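Local coordinates for protein biofilm growth-associated repressor (Xylella fastidiosa, PDB 3PQJ) that represses transcription of its own operon, which includes blh, by binding a palindromic AT-rich sequence over the -10 region of the blh promoter, at residues F37-L42 and I75-T80; S63-T68 and L79-A84. All coordinates share one frame; numbering follows the deposited sequence.

Interaction 1 of 2, residues F37-L42 and I75-T80; sequences FSVGEL and IFYRLT
Tyr-77 pairs with Phe-37 through two backbone bonds, Tyr-77 N to Phe-37 O (2.8 Å, N-H...O 173°) and Phe-37 N to Tyr-77 O (3.1 Å), the signature of an antiparallel hydrogen-bonded pair. In the Tyr-77 side chain, CB lies 3.9 Å from Phe-37 O and 4.0 Å from Leu-42 CD1, where the two side chains cross at about a right angle. With CG anti to the carbonyl carbon (chi1 -80°), the ring turns its CD2-CE2 edge to Val-39 CG2, which lies in plane, 3.9 Å from CD2 and 3.6 Å from CE2. Beyond the ring, OH is hydrogen-bonded to Arg-61 NH1, on helix 52-63. The same Val-39 methyl also reaches Ile-75 CB, while Val-39 N donates to Ile-75 O (3.2 Å), a further backbone bond, made by the first residue of the helix. On the other face of the sheet, Phe-76 CE1 approaches Ser-38 CB. Ser-38 also caps the helix: Glu-41 N donates to Ser-38 OG (2.9 Å), and Ser-38 N reaches Glu-41 OE1 from above the carboxylate plane. This reciprocal capping box starts the first helix of the predicted helix-turn-helix, which the short strand 37-38 ties to the wing hairpin, as in winged-helix repressors of the ArsR family.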
loop_
_atom_site.group_PDB
_atom_site.type_symbol
_atom_site.label_atom_id
_atom_site.label_comp_id
_atom_site.label_asym_id
_atom_site.label_seq_id
_atom_site.Cartn_x
_atom_site.Cartn_y
_atom_site.Cartn_z
ATOM N N PHE A 37 12.040 -17.509 5.256
ATOM C CA PHE A 37 11.164 -18.499 5.878
ATOM C C PHE A 37 10.736 -19.535 4.843
ATOM O O PHE A 37 10.482 -19.187 3.684
ATOM C CB PHE A 37 9.894 -17.830 6.459
ATOM C CG PHE A 37 10.102 -16.936 7.656
ATOM C CD1 PHE A 37 10.007 -17.442 8.948
ATOM C CD2 PHE A 37 10.344 -15.568 7.496
ATOM C CE1 PHE A 37 10.194 -16.603 10.061
ATOM C CE2 PHE A 37 10.551 -14.728 8.608
ATOM C CZ PHE A 37 10.461 -15.246 9.883
ATOM N N SER A 38 10.602 -20.802 5.281
ATOM C CA SER A 38 10.096 -21.902 4.457
ATOM C C SER A 38 8.594 -21.717 4.328
ATOM O O SER A 38 8.001 -20.944 5.093
ATOM C CB SER A 38 10.369 -23.252 5.129
ATOM O OG SER A 38 9.564 -23.488 6.276
ATOM N N VAL A 39 7.962 -22.469 3.416
ATOM C CA VAL A 39 6.503 -22.433 3.257
ATOM C C VAL A 39 5.824 -22.889 4.584
ATOM O O VAL A 39 4.847 -22.271 5.027
ATOM C CB VAL A 39 6.045 -23.253 2.020
ATOM C CG1 VAL A 39 4.550 -23.121 1.797
ATOM C CG2 VAL A 39 6.800 -22.821 0.763
ATOM N N GLY A 40 6.399 -23.921 5.216
ATOM C CA GLY A 40 5.961 -24.470 6.498
ATOM C C GLY A 40 6.050 -23.464 7.620
ATOM O O GLY A 40 5.088 -23.313 8.365
ATOM N N GLU A 41 7.188 -22.742 7.730
ATOM C CA GLU A 41 7.402 -21.684 8.738
ATOM C C GLU A 41 6.403 -20.525 8.542
ATOM O O GLU A 41 5.936 -19.966 9.529
ATOM C CB GLU A 41 8.820 -21.111 8.637
ATOM C CG GLU A 41 9.927 -21.969 9.213
ATOM C CD GLU A 41 11.294 -21.339 9.030
ATOM O OE1 GLU A 41 11.929 -21.609 7.988
ATOM O OE2 GLU A 41 11.695 -20.518 9.887
ATOM N N LEU A 42 6.093 -20.163 7.272
ATOM C CA LEU A 42 5.148 -19.095 6.923
ATOM C C LEU A 42 3.719 -19.442 7.324
ATOM O O LEU A 42 2.955 -18.555 7.702
ATOM C CB LEU A 42 5.216 -18.734 5.422
ATOM C CG LEU A 42 6.419 -17.906 4.973
ATOM C CD1 LEU A 42 6.541 -17.906 3.456
ATOM C CD2 LEU A 42 6.361 -16.481 5.539
ATOM N N ILE A 75 10.964 -25.601 -0.017
ATOM C CA ILE A 75 10.968 -24.298 -0.691
ATOM C C ILE A 75 11.035 -23.196 0.395
ATOM O O ILE A 75 10.334 -23.279 1.404
ATOM C CB ILE A 75 9.763 -24.112 -1.665
ATOM C CG1 ILE A 75 9.726 -25.228 -2.748
ATOM C CG2 ILE A 75 9.761 -22.708 -2.324
ATOM C CD1 ILE A 75 8.388 -25.363 -3.590
ATOM N N PHE A 76 11.902 -22.189 0.187
ATOM C CA PHE A 76 12.095 -21.045 1.076
ATOM C C PHE A 76 11.780 -19.776 0.335
ATOM O O PHE A 76 12.178 -19.626 -0.824
ATOM C CB PHE A 76 13.554 -20.957 1.551
ATOM C CG PHE A 76 13.997 -22.093 2.430
ATOM C CD1 PHE A 76 13.951 -21.976 3.813
ATOM C CD2 PHE A 76 14.466 -23.285 1.875
ATOM C CE1 PHE A 76 14.339 -23.039 4.629
ATOM C CE2 PHE A 76 14.858 -24.346 2.692
ATOM C CZ PHE A 76 14.797 -24.214 4.064
ATOM N N TYR A 77 11.125 -18.836 1.020
ATOM C CA TYR A 77 10.785 -17.534 0.450
ATOM C C TYR A 77 11.591 -16.421 1.103
ATOM O O TYR A 77 11.829 -16.444 2.315
ATOM C CB TYR A 77 9.285 -17.267 0.561
ATOM C CG TYR A 77 8.481 -17.958 -0.514
ATOM C CD1 TYR A 77 8.130 -17.292 -1.684
ATOM C CD2 TYR A 77 8.061 -19.279 -0.364
ATOM C CE1 TYR A 77 7.370 -17.916 -2.674
ATOM C CE2 TYR A 77 7.317 -19.922 -1.357
ATOM C CZ TYR A 77 6.970 -19.234 -2.510
ATOM O OH TYR A 77 6.232 -19.850 -3.499
ATOM N N ARG A 78 12.022 -15.458 0.289
ATOM C CA ARG A 78 12.825 -14.312 0.715
ATOM C C ARG A 78 12.281 -13.060 0.060
ATOM O O ARG A 78 11.880 -13.101 -1.090
ATOM C CB ARG A 78 14.286 -14.525 0.284
ATOM C CG ARG A 78 15.305 -13.677 1.004
ATOM C CD ARG A 78 16.697 -13.993 0.503
ATOM N NE ARG A 78 17.725 -13.291 1.272
ATOM C CZ ARG A 78 18.296 -13.767 2.380
ATOM N NH1 ARG A 78 17.948 -14.956 2.858
ATOM N NH2 ARG A 78 19.221 -13.058 3.013
ATOM N N LEU A 79 12.295 -11.943 0.774
ATOM C CA LEU A 79 11.862 -10.655 0.231
ATOM C C LEU A 79 13.065 -9.987 -0.449
ATOM O O LEU A 79 14.107 -9.784 0.187
ATOM C CB LEU A 79 11.256 -9.759 1.343
ATOM C CG LEU A 79 10.651 -8.424 0.932
ATOM C CD1 LEU A 79 9.299 -8.631 0.290
ATOM C CD2 LEU A 79 10.504 -7.533 2.114
ATOM N N THR A 80 12.925 -9.661 -1.738
ATOM C CA THR A 80 14.026 -9.064 -2.491
ATOM C C THR A 80 13.868 -7.589 -2.809
ATOM O O THR A 80 14.868 -6.899 -3.004
ATOM C CB THR A 80 14.361 -9.898 -3.720
ATOM O OG1 THR A 80 13.206 -9.980 -4.557
ATOM C CG2 THR A 80 14.875 -11.283 -3.356
#

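Interaction 2 of 2, residues S63-T68 and L79-A84; sequences SGIVET and LTEAKA
Gly-64 O lies 3.8 Å from Thr-80 OG1, where the 63-68 segment first meets the approach to helix 82-95. Gly-64 leaves helix 52-63 with positive phi (83°) and two bonds back into the last turn, a Schellman motif that turns the chain toward the sheet. At Ile-65 the shortest of three bonds to the carbonyl O comes from Thr-80 N (2.8 Å), although this donor is tilted 34° from the carbonyl plane. Thr-80 OG1 (3.3 Å) and Glu-81 N (3.4 Å) add weak bonds to the same oxygen. The Ile-65 side chain packs on the aliphatic base of Glu-81, CB to CB at 3.7 Å, the two side chains crossing near a right angle, while CD1 at the far end of its CG1 branch touches Ala-84 CB. Leu-16 and Thr-19 of helix 10-20 pack beside Ala-84 and Ile-65 respectively. The contact thus lies where the wing of the winged helix-turn-helix domain returns to the C-terminal helix. Next comes Val-66, in a non-hydrogen-bonded antiparallel pair with Leu-79; its CG1 touches Leu-79 CD1, a methyl that also reaches back to Ile-65 O (3.5 Å), on a face also met by Leu-32 of helix 23-32. The Glu-67 side chain, extended beyond CG, crosses that of Thr-80, and CD lies 3.5 Å from Thr-80 CG2, a contact with the methyl branch. On the facing segment, Glu-81 bends at chi2 (48°) and brings OE2 round to accept from Lys-83 N (3.1 Å) through its anti lone pair, capping helix 82-95.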
loop_
_atom_site.group_PDB
_atom_site.type_symbol
_atom_site.label_atom_id
_atom_site.label_comp_id
_atom_site.label_asym_id
_atom_site.label_seq_id
_atom_site.Cartn_x
_atom_site.Cartn_y
_atom_site.Cartn_z
ATOM N N SER A 63 4.816 -10.749 -9.005
ATOM C CA SER A 63 5.082 -9.327 -8.777
ATOM C C SER A 63 6.602 -9.026 -8.783
ATOM O O SER A 63 7.008 -7.881 -9.009
ATOM C CB SER A 63 4.462 -8.877 -7.455
ATOM O OG SER A 63 5.293 -9.159 -6.338
ATOM N N GLY A 64 7.412 -10.040 -8.490
ATOM C CA GLY A 64 8.864 -9.922 -8.461
ATOM C C GLY A 64 9.472 -9.370 -7.185
ATOM O O GLY A 64 10.648 -9.021 -7.185
ATOM N N ILE A 65 8.705 -9.307 -6.088
ATOM C CA ILE A 65 9.180 -8.789 -4.800
ATOM C C ILE A 65 9.724 -9.901 -3.858
ATOM O O ILE A 65 10.372 -9.602 -2.849
ATOM C CB ILE A 65 8.153 -7.820 -4.102
ATOM C CG1 ILE A 65 7.055 -8.560 -3.306
ATOM C CG2 ILE A 65 7.593 -6.758 -5.066
ATOM C CD1 ILE A 65 6.168 -7.640 -2.412
ATOM N N VAL A 66 9.406 -11.168 -4.158
ATOM C CA VAL A 66 9.885 -12.310 -3.391
ATOM C C VAL A 66 10.591 -13.276 -4.335
ATOM O O VAL A 66 10.219 -13.361 -5.508
ATOM C CB VAL A 66 8.810 -13.048 -2.529
ATOM C CG1 VAL A 66 7.982 -12.089 -1.665
ATOM C CG2 VAL A 66 7.921 -13.961 -3.374
ATOM N N GLU A 67 11.592 -14.007 -3.830
ATOM C CA GLU A 67 12.298 -15.036 -4.583
ATOM C C GLU A 67 12.211 -16.361 -3.824
ATOM O O GLU A 67 11.917 -16.367 -2.631
ATOM C CB GLU A 67 13.761 -14.630 -4.887
ATOM C CG GLU A 67 14.755 -14.962 -3.791
ATOM C CD GLU A 67 16.144 -14.428 -4.027
ATOM O OE1 GLU A 67 16.447 -14.054 -5.185
ATOM O OE2 GLU A 67 16.915 -14.331 -3.044
ATOM N N THR A 68 12.457 -17.470 -4.523
ATOM C CA THR A 68 12.437 -18.802 -3.938
ATOM C C THR A 68 13.819 -19.426 -3.902
ATOM O O THR A 68 14.638 -19.176 -4.781
ATOM C CB THR A 68 11.465 -19.709 -4.671
ATOM O OG1 THR A 68 11.678 -19.573 -6.080
ATOM C CG2 THR A 68 10.039 -19.414 -4.321
ATOM N N LEU A 79 12.295 -11.943 0.774
ATOM C CA LEU A 79 11.862 -10.655 0.231
ATOM C C LEU A 79 13.065 -9.987 -0.449
ATOM O O LEU A 79 14.107 -9.784 0.187
ATOM C CB LEU A 79 11.256 -9.759 1.343
ATOM C CG LEU A 79 10.651 -8.424 0.932
ATOM C CD1 LEU A 79 9.299 -8.631 0.290
ATOM C CD2 LEU A 79 10.504 -7.533 2.114
ATOM N N THR A 80 12.925 -9.661 -1.738
ATOM C CA THR A 80 14.026 -9.064 -2.491
ATOM C C THR A 80 13.868 -7.589 -2.809
ATOM O O THR A 80 14.868 -6.899 -3.004
ATOM C CB THR A 80 14.361 -9.898 -3.720
ATOM O OG1 THR A 80 13.206 -9.980 -4.557
ATOM C CG2 THR A 80 14.875 -11.283 -3.356
ATOM N N GLU A 81 12.619 -7.107 -2.897
ATOM C CA GLU A 81 12.372 -5.712 -3.210
ATOM C C GLU A 81 12.527 -4.890 -1.938
ATOM O O GLU A 81 11.687 -4.977 -1.032
ATOM C CB GLU A 81 10.989 -5.523 -3.872
ATOM C CG GLU A 81 10.661 -4.113 -4.337
ATOM C CD GLU A 81 11.749 -3.430 -5.149
ATOM O OE1 GLU A 81 11.884 -3.734 -6.355
ATOM O OE2 GLU A 81 12.481 -2.597 -4.571
ATOM N N ALA A 82 13.625 -4.091 -1.876
ATOM C CA ALA A 82 13.928 -3.195 -0.758
ATOM C C ALA A 82 12.834 -2.156 -0.544
ATOM O O ALA A 82 12.588 -1.776 0.602
ATOM C CB ALA A 82 15.269 -2.513 -0.963
ATOM N N LYS A 83 12.162 -1.726 -1.636
ATOM C CA LYS A 83 11.042 -0.768 -1.597
ATOM C C LYS A 83 9.859 -1.300 -0.789
ATOM O O LYS A 83 9.250 -0.535 -0.046
ATOM C CB LYS A 83 10.602 -0.347 -3.007
ATOM C CG LYS A 83 11.603 0.565 -3.700
ATOM C CD LYS A 83 11.050 1.070 -5.017
ATOM C CE LYS A 83 12.052 1.038 -6.152
ATOM N NZ LYS A 83 13.098 2.085 -6.002
ATOM N N ALA A 84 9.579 -2.616 -0.895
ATOM C CA ALA A 84 8.522 -3.296 -0.154
ATOM C C ALA A 84 8.862 -3.333 1.348
ATOM O O ALA A 84 7.991 -3.081 2.179
ATOM C CB ALA A 84 8.320 -4.704 -0.696
#

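In the fold
The centres of interactions 1 and 2 are about 12 Å apart, and strand 75-79 runs through interaction 1 and ends in interaction 2. It lies between its two antiparallel partners: interaction 1 joins it to strand 37-38, interaction 2 involves strand 66-70 at the other edge. Leu-79 and Thr-80 lie in a segment of each, though they touch across interaction 2 alone. Between them, Arg-78 O is 2.9 Å from Glu-67 N, a probable hydrogen bond, and Tyr-77 CE1 packs 3.5 Å from Thr-68 CG2. Interaction 1 overlaps the predicted DNA-binding motif at residues 39-62, whereas interaction 2 leads into helix 82-95, where Lys-83 packs on Phe-95 of the second subunit. The arrangement is consistent with the sheet linking the motif to a helix that meets the partner subunit.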